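Local coordinates for protein aminoglycoside 3'-phosphotransferase AphA1-IAB (Acinetobacter baumannii, PDB 4GKH) that phosphorylates kanamycin and related aminoglycosides at the 3'-hydroxyl, making its host resistant to these antibiotics, at residues Ala231-Trp234 against Asn235-Glu239; Gly160-Ala164 against Ser165-Asp169; Phe88-Pro92 against Asp93-Leu97; His133-Pro136 against Val137-Pro141. All coordinates share one frame; numbering follows the deposited sequence.

Interaction 1: Ala231-Trp234 against Asn235-Glu239; sequences AILW and NCLGE. With KAN (kanamycin a), chain M.
Ala231 and Asn235 open a run of main-chain i to i+4 bonds through the C-terminal turns of helix 227-237. Asn235 N gives its hydrogen to Ala231 O at 2.9 Å, Cys236 N follows to Ile232 O, and Leu237 N reaches Leu233 O at 3.0 Å. The last of the run, Gly238 N to Trp234 O, is longer at 3.2 Å and more bent, with 135° at the hydrogen; Trp234 O also takes a bond from Gln245.

Apolar contact between the segments is slight: Leu237 CD1 lies 4.2 Å from Leu233 CG, one turn back. Both leucines also touch Leu248 of helix 242-252, while the Trp234 ring meets that of Phe249.

The side-chain hydrogen bonds belong to Asn235. Its ND2 bonds to Asp168 and also donates to a water at 3.1 Å, which in turn donates to Ile232 O and ties the amide back to the preceding turn.

Towards the antibiotic the approaches are of van der Waals kind. With CG anti to the backbone N (chi1 -166°), the Asn235 amide swings towards kanamycin, and ND2 lies 3.6 Å from its C15. Cys236 SG is 3.8 Å from O15 of the antibiotic. The end of this helix thus forms one wall of the kanamycin pocket in the kinase-like fold, with Ile232 close to Asp199, the probable proton acceptor.

Interaction 2: Gly160-Ala164 against Ser165-Asp169; sequences GLVDA and SDFDD. With NA (sodium ion), chain O; KAN (kanamycin a), chain M.
Asp163 and Ser165 meet at the start of a tight turn, and the side chain of Asp163 can be followed outward. Its CB lies 4.1 Å from Asp166 CB. CG stands anti to the backbone N (chi1 -175°), which carries the carboxylate forward along the chain over the residues that follow. OD1 accepts twice: Ser165 OG donates from the syn side at 2.5 Å, a short bond, and Ser165 N comes from above the carboxylate plane at 3.1 Å. OD2 rests against Asp166 CB at 3.3 Å, beside the Asp166 carboxylate, and the two acids together probably make the site favourable for amines. Behind the side chain, Asp163 O receives Asp166 N in a nearly straight bond.

The Phe167 ring packs back against Ala164 and Val162. Ala164 CA sits over the ring face, 3.8 Å from the centroid in a CH-pi contact, and Val162 CG1 comes to the ring edge. Val179 of helix 176-184 also packs on this ring.

Upstream, Gly160 closes helix 146-158 in a Schellman motif, and its O binds a sodium ion that shares a water with Val162 O. Downstream, Asp166 O accepts from kanamycin N3 at 2.8 Å, and Asp168 OD1 takes both N3 and O13, while Asp168 OD2 is salt-bridged to Arg171. The bond from Ser165 N to Asp163 OD1 makes an Asx turn, set in an acidic loop that receives the amine-rich substrate in the aminoglycoside pocket.

Interaction 3: Phe88-Pro92 against Asp93-Leu97; sequences FIRTP and DDAWL
With CG anti to the backbone N (chi1 171°), Phe88 lays its ring beside Leu97 and Ala95 of the neighbouring strand. Leu97 CB lies in the plane of the Phe88 ring at its edge, 4.0 Å from Phe88 CD1, while Phe88 CE1 is 4.1 Å from Ala95 CB. Arg90, on the same face, starts out with the same first torsion, then bends at chi2 (66°) and runs on towards the turn. Its CD passes 3.2 Å from Asp94 O and also rests against Ala95 CB. From there NE donates to Thr91 O at 2.8 Å and NH2 to Pro92 O, both acceptors lying in the guanidinium plane, so that two carbonyls fix the rotation of the group. Asn64 and Thr67 of helix 61-76 supply further bonds to this guanidinium.

The two strands form a beta hairpin at the edge of the five-stranded antiparallel sheet of the kinase-like N-terminal lobe, almost exactly antiparallel, with the axes of 88-91 and 94-97 4.7 Å apart at closest approach. Ile89 and Trp96 make a hydrogen-bonded pair, with Trp96 N to Ile89 O at 2.9 Å. Nearer the turn Thr91 N bonds to Asp94 O, whereas the return bond, Asp94 N to Thr91 O, is weak.

Ile89, Thr91, Asp94 and Trp96 occupy the other face. There CB of Ile89 and CB of Trp96 are neighbours, and Thr91 OG1 lies 3.5 Å from Asp94 CB. His57 of strand 53-59 stacks on the Trp96 ring and bonds Asp94 OD1. The helix 61-76 covers the Phe88 face, where Met70 touches Phe88 and Val66 touches Leu97.

Interaction 4: His133-Pro136 against Val137-Pro141; sequences HSIP and VCNCP
The Asn139 amide is drawn up alongside the pyrrolidine ring of Pro136, the two side chains heading in one direction. Between them the chain makes a short 3-10 turn, residues 137-139, in the loop that leads from helix 118-133 towards helix 146-158. Asn139 CG stands beside its own backbone N, anti to the carbonyl carbon (chi1 -68°), and this brings the amide back across the turn to the proline.

ND2 does most of the touching. It sits close beside the ring, 3.3 Å from Pro136 CB and 3.4 Å from Pro136 CD, and meets Ile135 CG2 at 4.1 Å. The two side chains of Ile135 and Asn139 approach at a slant, and Phe79 packs against both. The same Pro136 CB is also met by Cys138 SG, in apolar contact at 3.8 Å.

The turn then continues by one residue, as Cys140 N bonds to Val137 O. Cys140 and Ile135 both touch Val195 of strand 193-196, and Cys140 also meets Trp75, so the loop touches both helix 61-76 and strand 193-196.

Pro136 O is gripped twice by a single residue. Asn139 N supplies the 3-10 bond at 3.0 Å and its side-chain ND2 a second of equal length, both from the same face of the carbonyl plane; the backbone bond is the straighter, with 164° at the hydrogen against 145°.

From the N terminus the chain first makes interaction 3, where a hairpin closes on itself at the edge of the N-terminal sheet. Interaction 4 follows in the loop after helix 118-133, and interaction 2 in the loop after helix 146-158. Interaction 1, at the end of helix 227-237, comes last. Each closes before the next opens, so none nest or cross. Interactions 1 and 2, with centres about 17 Å apart, touch through Asn235 and Asp168 and join helix 227-237 to the acidic loop around one kanamycin. Interactions 3 and 4 lie outside the kanamycin and inhibitor pockets, yet both pack on helix 61-76; their centres are about 28 Å apart.

Interaction 1: Ala231-Trp234 against Asn235-Glu239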
loop_
_atom_site.group_PDB
_atom_site.type_symbol
_atom_site.label_atom_id
_atom_site.label_comp_id
_atom_site.label_asym_id
_atom_site.label_seq_id
_atom_site.Cartn_x
_atom_site.Cartn_y
_atom_site.Cartn_z
ATOM N N ALA A 231 -8.678 3.283 6.712
ATOM C CA ALA A 231 -8.937 4.640 6.206
ATOM C C ALA A 231 -8.670 4.743 4.716
ATOM O O ALA A 231 -9.456 5.324 3.955
ATOM C CB ALA A 231 -8.094 5.683 6.959
ATOM N N ILE A 232 -7.543 4.186 4.298
ATOM C CA ILE A 232 -7.134 4.307 2.914
ATOM C C ILE A 232 -8.076 3.553 1.988
ATOM O O ILE A 232 -8.431 4.053 0.924
ATOM C CB ILE A 232 -5.664 3.873 2.737
ATOM C CG1 ILE A 232 -4.762 4.877 3.472
ATOM C CG2 ILE A 232 -5.296 3.768 1.260
ATOM C CD1 ILE A 232 -3.255 4.678 3.230
ATOM N N LEU A 233 -8.502 2.359 2.397
ATOM C CA LEU A 233 -9.418 1.595 1.555
ATOM C C LEU A 233 -10.785 2.281 1.525
ATOM O O LEU A 233 -11.447 2.351 0.482
ATOM C CB LEU A 233 -9.544 0.150 2.067
ATOM C CG LEU A 233 -10.448 -0.749 1.210
ATOM C CD1 LEU A 233 -9.982 -0.739 -0.244
ATOM C CD2 LEU A 233 -10.465 -2.182 1.756
ATOM N N TRP A 234 -11.225 2.765 2.685
ATOM C CA TRP A 234 -12.506 3.476 2.793
ATOM C C TRP A 234 -12.516 4.708 1.871
ATOM O O TRP A 234 -13.519 5.029 1.212
ATOM C CB TRP A 234 -12.751 3.880 4.259
ATOM C CG TRP A 234 -14.043 4.580 4.522
ATOM C CD1 TRP A 234 -15.242 4.002 4.838
ATOM C CD2 TRP A 234 -14.266 5.994 4.535
ATOM N NE1 TRP A 234 -16.200 4.969 5.018
ATOM C CE2 TRP A 234 -15.629 6.200 4.835
ATOM C CE3 TRP A 234 -13.454 7.104 4.297
ATOM C CZ2 TRP A 234 -16.195 7.475 4.919
ATOM C CZ3 TRP A 234 -14.022 8.379 4.376
ATOM C CH2 TRP A 234 -15.375 8.548 4.687
ATOM N N ASN A 235 -11.380 5.391 1.815
ATOM C CA ASN A 235 -11.248 6.558 0.941
ATOM C C ASN A 235 -11.418 6.144 -0.533
ATOM O O ASN A 235 -12.177 6.776 -1.277
ATOM C CB ASN A 235 -9.894 7.255 1.171
ATOM C CG ASN A 235 -9.839 8.642 0.544
ATOM O OD1 ASN A 235 -10.820 9.380 0.560
ATOM N ND2 ASN A 235 -8.694 8.998 -0.010
ATOM N N CYS A 236 -10.752 5.060 -0.932
ATOM C CA CYS A 236 -10.843 4.557 -2.305
ATOM C C CYS A 236 -12.270 4.225 -2.695
ATOM O O CYS A 236 -12.740 4.582 -3.785
ATOM C CB CYS A 236 -9.993 3.299 -2.470
ATOM S SG CYS A 236 -8.225 3.678 -2.415
ATOM N N LEU A 237 -12.951 3.523 -1.799
ATOM C CA LEU A 237 -14.327 3.103 -2.045
ATOM C C LEU A 237 -15.277 4.283 -2.176
ATOM O O LEU A 237 -16.324 4.180 -2.811
ATOM C CB LEU A 237 -14.787 2.147 -0.953
ATOM C CG LEU A 237 -14.105 0.777 -0.951
ATOM C CD1 LEU A 237 -14.518 -0.050 0.275
ATOM C CD2 LEU A 237 -14.441 0.036 -2.234
ATOM N N GLY A 238 -14.914 5.415 -1.586
ATOM C CA GLY A 238 -15.705 6.631 -1.704
ATOM C C GLY A 238 -15.827 7.130 -3.126
ATOM O O GLY A 238 -16.679 7.961 -3.427
ATOM N N GLU A 239 -14.968 6.627 -4.010
ATOM C CA GLU A 239 -15.081 6.976 -5.423
ATOM C C GLU A 239 -16.263 6.250 -6.069
ATOM O O GLU A 239 -16.754 6.663 -7.123
ATOM C CB GLU A 239 -13.774 6.675 -6.179
ATOM C CG GLU A 239 -13.630 7.458 -7.495
ATOM C CD GLU A 239 -12.293 7.236 -8.212
ATOM O OE1 GLU A 239 -12.125 7.774 -9.340
ATOM O OE2 GLU A 239 -11.417 6.532 -7.657
HETATM C C1 KAN M . -1.345 7.995 -4.022
HETATM C C2 KAN M . -1.064 6.513 -4.137
HETATM C C3 KAN M . 0.049 6.056 -3.213
HETATM C C4 KAN M . 1.312 6.843 -3.563
HETATM C C5 KAN M . 1.023 8.319 -3.364
HETATM C C6 KAN M . 2.317 9.028 -3.760
HETATM C C7 KAN M . -4.766 10.942 -1.272
HETATM C C8 KAN M . -4.880 10.473 -2.700
HETATM C C9 KAN M . -4.038 9.185 -2.843
HETATM C C10 KAN M . -2.547 9.458 -2.545
HETATM C C11 KAN M . -2.474 9.913 -1.067
HETATM C C12 KAN M . -3.294 11.187 -0.901
HETATM C C13 KAN M . -6.727 10.340 -4.318
HETATM C C14 KAN M . -8.146 10.900 -4.203
HETATM C C15 KAN M . -9.123 9.989 -3.496
HETATM C C16 KAN M . -9.183 8.677 -4.248
HETATM C C17 KAN M . -7.773 8.099 -4.239
HETATM C C18 KAN M . -7.700 6.663 -4.806
HETATM N N1 KAN M . 2.154 10.477 -3.598
HETATM N N2 KAN M . -1.068 10.194 -0.728
HETATM N N3 KAN M . -5.557 12.191 -1.201
HETATM N N4 KAN M . -10.463 10.591 -3.495
HETATM O O5 KAN M . -0.072 8.702 -4.235
HETATM O O6 KAN M . -2.272 5.793 -3.836
HETATM O O7 KAN M . 0.252 4.653 -3.430
HETATM O O8 KAN M . 2.387 6.474 -2.689
HETATM O O9 KAN M . -1.768 8.251 -2.678
HETATM O O10 KAN M . -4.256 8.562 -4.135
HETATM O O11 KAN M . -6.293 10.284 -2.961
HETATM O O12 KAN M . -6.842 9.015 -4.896
HETATM O O13 KAN M . -8.014 12.177 -3.569
HETATM O O14 KAN M . -10.065 7.805 -3.553
HETATM O O15 KAN M . -6.365 6.128 -4.587
HETATM O O HOH W 1 -7.057 6.417 -0.486
#

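Interaction 2: Gly160-Ala164 against Ser165-Asp169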
loop_
_atom_site.group_PDB
_atom_site.type_symbol
_atom_site.label_atom_id
_atom_site.label_comp_id
_atom_site.label_asym_id
_atom_site.label_seq_id
_atom_site.Cartn_x
_atom_site.Cartn_y
_atom_site.Cartn_z
ATOM N N GLY A 160 9.753 19.558 0.929
ATOM C CA GLY A 160 8.997 20.024 -0.212
ATOM C C GLY A 160 8.431 18.902 -1.064
ATOM O O GLY A 160 8.098 19.109 -2.232
ATOM N N LEU A 161 8.300 17.723 -0.475
ATOM C CA LEU A 161 7.953 16.535 -1.249
ATOM C C LEU A 161 6.461 16.221 -1.263
ATOM O O LEU A 161 6.029 15.321 -1.977
ATOM C CB LEU A 161 8.709 15.308 -0.732
ATOM C CG LEU A 161 10.219 15.540 -0.616
ATOM C CD1 LEU A 161 10.907 14.250 -0.158
ATOM C CD2 LEU A 161 10.781 16.043 -1.927
ATOM N N VAL A 162 5.674 16.942 -0.474
ATOM C CA VAL A 162 4.232 16.656 -0.424
ATOM C C VAL A 162 3.507 17.104 -1.701
ATOM O O VAL A 162 3.669 18.229 -2.144
ATOM C CB VAL A 162 3.578 17.294 0.829
ATOM C CG1 VAL A 162 2.056 17.129 0.801
ATOM C CG2 VAL A 162 4.156 16.674 2.099
ATOM N N ASP A 163 2.694 16.230 -2.293
ATOM C CA ASP A 163 1.937 16.603 -3.490
ATOM C C ASP A 163 0.643 17.313 -3.110
ATOM O O ASP A 163 -0.368 16.660 -2.890
ATOM C CB ASP A 163 1.601 15.353 -4.306
ATOM C CG ASP A 163 0.907 15.674 -5.633
ATOM O OD1 ASP A 163 0.625 16.859 -5.926
ATOM O OD2 ASP A 163 0.647 14.716 -6.386
ATOM N N ALA A 164 0.666 18.645 -3.065
ATOM C CA ALA A 164 -0.489 19.408 -2.599
ATOM C C ALA A 164 -1.659 19.417 -3.588
ATOM O O ALA A 164 -2.766 19.831 -3.247
ATOM C CB ALA A 164 -0.078 20.839 -2.231
ATOM N N SER A 165 -1.410 18.960 -4.810
ATOM C CA SER A 165 -2.452 18.878 -5.817
ATOM C C SER A 165 -3.274 17.609 -5.648
ATOM O O SER A 165 -4.357 17.504 -6.209
ATOM C CB SER A 165 -1.849 18.901 -7.219
ATOM O OG SER A 165 -1.212 17.666 -7.499
ATOM N N ASP A 166 -2.766 16.653 -4.872
ATOM C CA ASP A 166 -3.388 15.335 -4.778
ATOM C C ASP A 166 -4.193 15.144 -3.482
ATOM O O ASP A 166 -4.492 14.017 -3.108
ATOM C CB ASP A 166 -2.317 14.231 -4.909
ATOM C CG ASP A 166 -2.898 12.871 -5.283
ATOM O OD1 ASP A 166 -3.958 12.826 -5.952
ATOM O OD2 ASP A 166 -2.298 11.832 -4.911
ATOM N N PHE A 167 -4.520 16.230 -2.784
ATOM C CA PHE A 167 -5.277 16.103 -1.537
ATOM C C PHE A 167 -6.715 15.642 -1.824
ATOM O O PHE A 167 -7.218 15.830 -2.933
ATOM C CB PHE A 167 -5.353 17.440 -0.791
ATOM C CG PHE A 167 -4.034 17.923 -0.234
ATOM C CD1 PHE A 167 -2.976 17.053 -0.031
ATOM C CD2 PHE A 167 -3.864 19.279 0.073
ATOM C CE1 PHE A 167 -1.779 17.511 0.493
ATOM C CE2 PHE A 167 -2.663 19.747 0.590
ATOM C CZ PHE A 167 -1.626 18.869 0.799
ATOM N N ASP A 168 -7.374 15.068 -0.818
ATOM C CA ASP A 168 -8.806 14.743 -0.913
ATOM C C ASP A 168 -9.681 15.987 -1.103
ATOM O O ASP A 168 -9.226 17.113 -0.902
ATOM C CB ASP A 168 -9.273 14.005 0.340
ATOM C CG ASP A 168 -8.606 12.659 0.511
ATOM O OD1 ASP A 168 -8.365 11.965 -0.505
ATOM O OD2 ASP A 168 -8.322 12.301 1.673
ATOM N N ASP A 169 -10.949 15.785 -1.469
ATOM C CA ASP A 169 -11.824 16.915 -1.778
ATOM C C ASP A 169 -12.045 17.844 -0.587
ATOM O O ASP A 169 -12.138 19.064 -0.759
ATOM C CB ASP A 169 -13.171 16.433 -2.330
ATOM C CG ASP A 169 -13.069 15.901 -3.750
ATOM O OD1 ASP A 169 -12.173 16.359 -4.490
ATOM O OD2 ASP A 169 -13.890 15.031 -4.128
HETATM NA NA NA O . 6.743 20.987 -3.347
HETATM C C1 KAN M . -1.345 7.995 -4.022
HETATM C C2 KAN M . -1.064 6.513 -4.137
HETATM C C3 KAN M . 0.049 6.056 -3.213
HETATM C C4 KAN M . 1.312 6.843 -3.563
HETATM C C5 KAN M . 1.023 8.319 -3.364
HETATM C C6 KAN M . 2.317 9.028 -3.760
HETATM C C7 KAN M . -4.766 10.942 -1.272
HETATM C C8 KAN M . -4.880 10.473 -2.700
HETATM C C9 KAN M . -4.038 9.185 -2.843
HETATM C C10 KAN M . -2.547 9.458 -2.545
HETATM C C11 KAN M . -2.474 9.913 -1.067
HETATM C C12 KAN M . -3.294 11.187 -0.901
HETATM C C13 KAN M . -6.727 10.340 -4.318
HETATM C C14 KAN M . -8.146 10.900 -4.203
HETATM C C15 KAN M . -9.123 9.989 -3.496
HETATM C C16 KAN M . -9.183 8.677 -4.248
HETATM C C17 KAN M . -7.773 8.099 -4.239
HETATM C C18 KAN M . -7.700 6.663 -4.806
HETATM N N1 KAN M . 2.154 10.477 -3.598
HETATM N N2 KAN M . -1.068 10.194 -0.728
HETATM N N3 KAN M . -5.557 12.191 -1.201
HETATM N N4 KAN M . -10.463 10.591 -3.495
HETATM O O5 KAN M . -0.072 8.702 -4.235
HETATM O O6 KAN M . -2.272 5.793 -3.836
HETATM O O7 KAN M . 0.252 4.653 -3.430
HETATM O O8 KAN M . 2.387 6.474 -2.689
HETATM O O9 KAN M . -1.768 8.251 -2.678
HETATM O O10 KAN M . -4.256 8.562 -4.135
HETATM O O11 KAN M . -6.293 10.284 -2.961
HETATM O O12 KAN M . -6.842 9.015 -4.896
HETATM O O13 KAN M . -8.014 12.177 -3.569
HETATM O O14 KAN M . -10.065 7.805 -3.553
HETATM O O15 KAN M . -6.365 6.128 -4.587
HETATM O O HOH W 2 4.968 20.525 -1.566
#

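Interaction 3: Phe88-Pro92 against Asp93-Leu97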
loop_
_atom_site.group_PDB
_atom_site.type_symbol
_atom_site.label_atom_id
_atom_site.label_comp_id
_atom_site.label_asym_id
_atom_site.label_seq_id
_atom_site.Cartn_x
_atom_site.Cartn_y
_atom_site.Cartn_z
ATOM N N PHE A 88 17.755 -9.425 -5.288
ATOM C CA PHE A 88 17.808 -8.037 -4.825
ATOM C C PHE A 88 19.266 -7.621 -4.726
ATOM O O PHE A 88 20.120 -8.418 -4.352
ATOM C CB PHE A 88 17.093 -7.860 -3.480
ATOM C CG PHE A 88 17.303 -6.498 -2.847
ATOM C CD1 PHE A 88 16.432 -5.444 -3.122
ATOM C CD2 PHE A 88 18.360 -6.283 -1.967
ATOM C CE1 PHE A 88 16.638 -4.179 -2.538
ATOM C CE2 PHE A 88 18.560 -5.039 -1.377
ATOM C CZ PHE A 88 17.698 -3.985 -1.660
ATOM N N ILE A 89 19.539 -6.370 -5.091
ATOM C CA ILE A 89 20.896 -5.855 -5.035
ATOM C C ILE A 89 20.848 -4.455 -4.442
ATOM O O ILE A 89 19.979 -3.661 -4.774
ATOM C CB ILE A 89 21.544 -5.792 -6.438
ATOM C CG1 ILE A 89 21.543 -7.172 -7.100
ATOM C CG2 ILE A 89 22.972 -5.249 -6.356
ATOM C CD1 ILE A 89 22.063 -7.175 -8.517
ATOM N N ARG A 90 21.787 -4.175 -3.543
ATOM C CA ARG A 90 21.921 -2.842 -2.981
ATOM C C ARG A 90 23.381 -2.416 -3.090
ATOM O O ARG A 90 24.283 -3.114 -2.606
ATOM C CB ARG A 90 21.494 -2.812 -1.509
ATOM C CG ARG A 90 21.707 -1.440 -0.842
ATOM C CD ARG A 90 20.783 -0.405 -1.485
ATOM N NE ARG A 90 21.146 0.982 -1.187
ATOM C CZ ARG A 90 20.565 1.709 -0.239
ATOM N NH1 ARG A 90 19.609 1.169 0.507
ATOM N NH2 ARG A 90 20.938 2.970 -0.035
ATOM N N THR A 91 23.600 -1.280 -3.739
ATOM C CA THR A 91 24.886 -0.596 -3.701
ATOM C C THR A 91 24.627 0.752 -3.001
ATOM O O THR A 91 23.472 1.045 -2.683
ATOM C CB THR A 91 25.477 -0.438 -5.121
ATOM O OG1 THR A 91 24.573 0.307 -5.940
ATOM C CG2 THR A 91 25.721 -1.803 -5.750
ATOM N N PRO A 92 25.684 1.554 -2.729
ATOM C CA PRO A 92 25.428 2.773 -1.948
ATOM C C PRO A 92 24.307 3.664 -2.487
ATOM O O PRO A 92 23.477 4.100 -1.688
ATOM C CB PRO A 92 26.774 3.493 -1.993
ATOM C CG PRO A 92 27.761 2.371 -1.981
ATOM C CD PRO A 92 27.134 1.279 -2.824
ATOM N N ASP A 93 24.248 3.871 -3.801
ATOM C CA ASP A 93 23.257 4.771 -4.402
ATOM C C ASP A 93 22.091 4.100 -5.147
ATOM O O ASP A 93 21.237 4.800 -5.702
ATOM C CB ASP A 93 23.945 5.749 -5.357
ATOM C CG ASP A 93 24.939 6.655 -4.651
ATOM O OD1 ASP A 93 24.745 6.945 -3.453
ATOM O OD2 ASP A 93 25.910 7.083 -5.305
ATOM N N ASP A 94 22.039 2.767 -5.167
ATOM C CA ASP A 94 21.054 2.074 -5.991
ATOM C C ASP A 94 20.522 0.820 -5.333
ATOM O O ASP A 94 21.248 0.125 -4.648
ATOM C CB ASP A 94 21.649 1.683 -7.350
ATOM C CG ASP A 94 22.031 2.885 -8.189
ATOM O OD1 ASP A 94 21.168 3.363 -8.961
ATOM O OD2 ASP A 94 23.188 3.347 -8.076
ATOM N N ALA A 95 19.246 0.545 -5.575
ATOM C CA ALA A 95 18.630 -0.702 -5.141
ATOM C C ALA A 95 17.815 -1.262 -6.300
ATOM O O ALA A 95 17.079 -0.532 -6.976
ATOM C CB ALA A 95 17.758 -0.471 -3.918
ATOM N N TRP A 96 17.967 -2.562 -6.544
ATOM C CA TRP A 96 17.229 -3.244 -7.605
ATOM C C TRP A 96 16.463 -4.408 -6.987
ATOM O O TRP A 96 17.090 -5.270 -6.384
ATOM C CB TRP A 96 18.226 -3.797 -8.621
ATOM C CG TRP A 96 19.030 -2.741 -9.321
ATOM C CD1 TRP A 96 20.202 -2.178 -8.888
ATOM C CD2 TRP A 96 18.731 -2.131 -10.583
ATOM N NE1 TRP A 96 20.642 -1.247 -9.800
ATOM C CE2 TRP A 96 19.762 -1.203 -10.852
ATOM C CE3 TRP A 96 17.696 -2.279 -11.511
ATOM C CZ2 TRP A 96 19.784 -0.421 -12.012
ATOM C CZ3 TRP A 96 17.722 -1.500 -12.675
ATOM C CH2 TRP A 96 18.763 -0.586 -12.910
ATOM N N LEU A 97 15.136 -4.447 -7.153
ATOM C CA LEU A 97 14.313 -5.514 -6.567
ATOM C C LEU A 97 13.538 -6.264 -7.664
ATOM O O LEU A 97 12.664 -5.685 -8.302
ATOM C CB LEU A 97 13.322 -4.899 -5.560
ATOM C CG LEU A 97 12.270 -5.837 -4.935
ATOM C CD1 LEU A 97 12.931 -7.025 -4.215
ATOM C CD2 LEU A 97 11.380 -5.025 -3.982
#

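Interaction 4: His133-Pro136 against Val137-Pro141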
loop_
_atom_site.group_PDB
_atom_site.type_symbol
_atom_site.label_atom_id
_atom_site.label_comp_id
_atom_site.label_asym_id
_atom_site.label_seq_id
_atom_site.Cartn_x
_atom_site.Cartn_y
_atom_site.Cartn_z
ATOM N N HIS A 133 -4.712 -8.291 9.783
ATOM C CA HIS A 133 -4.807 -7.744 11.121
ATOM C C HIS A 133 -4.878 -8.782 12.227
ATOM O O HIS A 133 -4.852 -8.425 13.403
ATOM C CB HIS A 133 -5.971 -6.742 11.201
ATOM C CG HIS A 133 -5.723 -5.497 10.413
ATOM N ND1 HIS A 133 -6.601 -4.435 10.394
ATOM C CD2 HIS A 133 -4.683 -5.142 9.620
ATOM C CE1 HIS A 133 -6.111 -3.477 9.624
ATOM N NE2 HIS A 133 -4.947 -3.881 9.142
ATOM N N SER A 134 -4.945 -10.066 11.871
ATOM C CA SER A 134 -4.966 -11.120 12.878
ATOM C C SER A 134 -3.566 -11.663 13.166
ATOM O O SER A 134 -3.389 -12.488 14.063
ATOM C CB SER A 134 -5.870 -12.277 12.445
ATOM O OG SER A 134 -5.274 -12.997 11.383
ATOM N N ILE A 135 -2.567 -11.213 12.405
ATOM C CA ILE A 135 -1.198 -11.681 12.672
ATOM C C ILE A 135 -0.777 -11.158 14.044
ATOM O O ILE A 135 -0.851 -9.948 14.281
ATOM C CB ILE A 135 -0.200 -11.164 11.620
ATOM C CG1 ILE A 135 -0.561 -11.673 10.222
ATOM C CG2 ILE A 135 1.226 -11.574 12.006
ATOM C CD1 ILE A 135 0.176 -10.939 9.108
ATOM N N PRO A 136 -0.356 -12.048 14.962
ATOM C CA PRO A 136 0.052 -11.518 16.273
ATOM C C PRO A 136 1.186 -10.504 16.132
ATOM O O PRO A 136 2.141 -10.796 15.417
ATOM C CB PRO A 136 0.503 -12.770 17.029
ATOM C CG PRO A 136 -0.367 -13.869 16.418
ATOM C CD PRO A 136 -0.405 -13.527 14.956
ATOM N N VAL A 137 1.064 -9.329 16.755
ATOM C CA VAL A 137 2.058 -8.276 16.534
ATOM C C VAL A 137 3.433 -8.678 17.080
ATOM O O VAL A 137 4.434 -8.080 16.715
ATOM C CB VAL A 137 1.670 -6.881 17.111
ATOM C CG1 VAL A 137 0.424 -6.306 16.399
ATOM C CG2 VAL A 137 1.506 -6.925 18.616
ATOM N N CYS A 138 3.473 -9.684 17.947
ATOM C CA CYS A 138 4.762 -10.184 18.446
ATOM C C CYS A 138 5.644 -10.772 17.335
ATOM O O CYS A 138 6.846 -10.970 17.532
ATOM C CB CYS A 138 4.564 -11.219 19.550
ATOM S SG CYS A 138 3.753 -12.763 19.024
ATOM N N ASN A 139 5.058 -11.026 16.168
ATOM C CA ASN A 139 5.796 -11.567 15.034
ATOM C C ASN A 139 6.498 -10.489 14.208
ATOM O O ASN A 139 7.344 -10.801 13.374
ATOM C CB ASN A 139 4.842 -12.327 14.108
ATOM C CG ASN A 139 4.295 -13.598 14.735
ATOM O OD1 ASN A 139 5.018 -14.566 14.909
ATOM N ND2 ASN A 139 3.006 -13.604 15.051
ATOM N N CYS A 140 6.141 -9.228 14.432
ATOM C CA CYS A 140 6.477 -8.165 13.478
ATOM C C CYS A 140 7.612 -7.243 13.930
ATOM O O CYS A 140 7.485 -6.554 14.942
ATOM C CB CYS A 140 5.236 -7.325 13.148
ATOM S SG CYS A 140 5.554 -6.065 11.861
ATOM N N PRO A 141 8.736 -7.245 13.187
ATOM C CA PRO A 141 9.925 -6.488 13.600
ATOM C C PRO A 141 9.891 -5.049 13.076
ATOM O O PRO A 141 10.880 -4.303 13.222
ATOM C CB PRO A 141 11.066 -7.264 12.927
ATOM C CG PRO A 141 10.466 -7.729 11.655
ATOM C CD PRO A 141 8.989 -8.020 11.959
#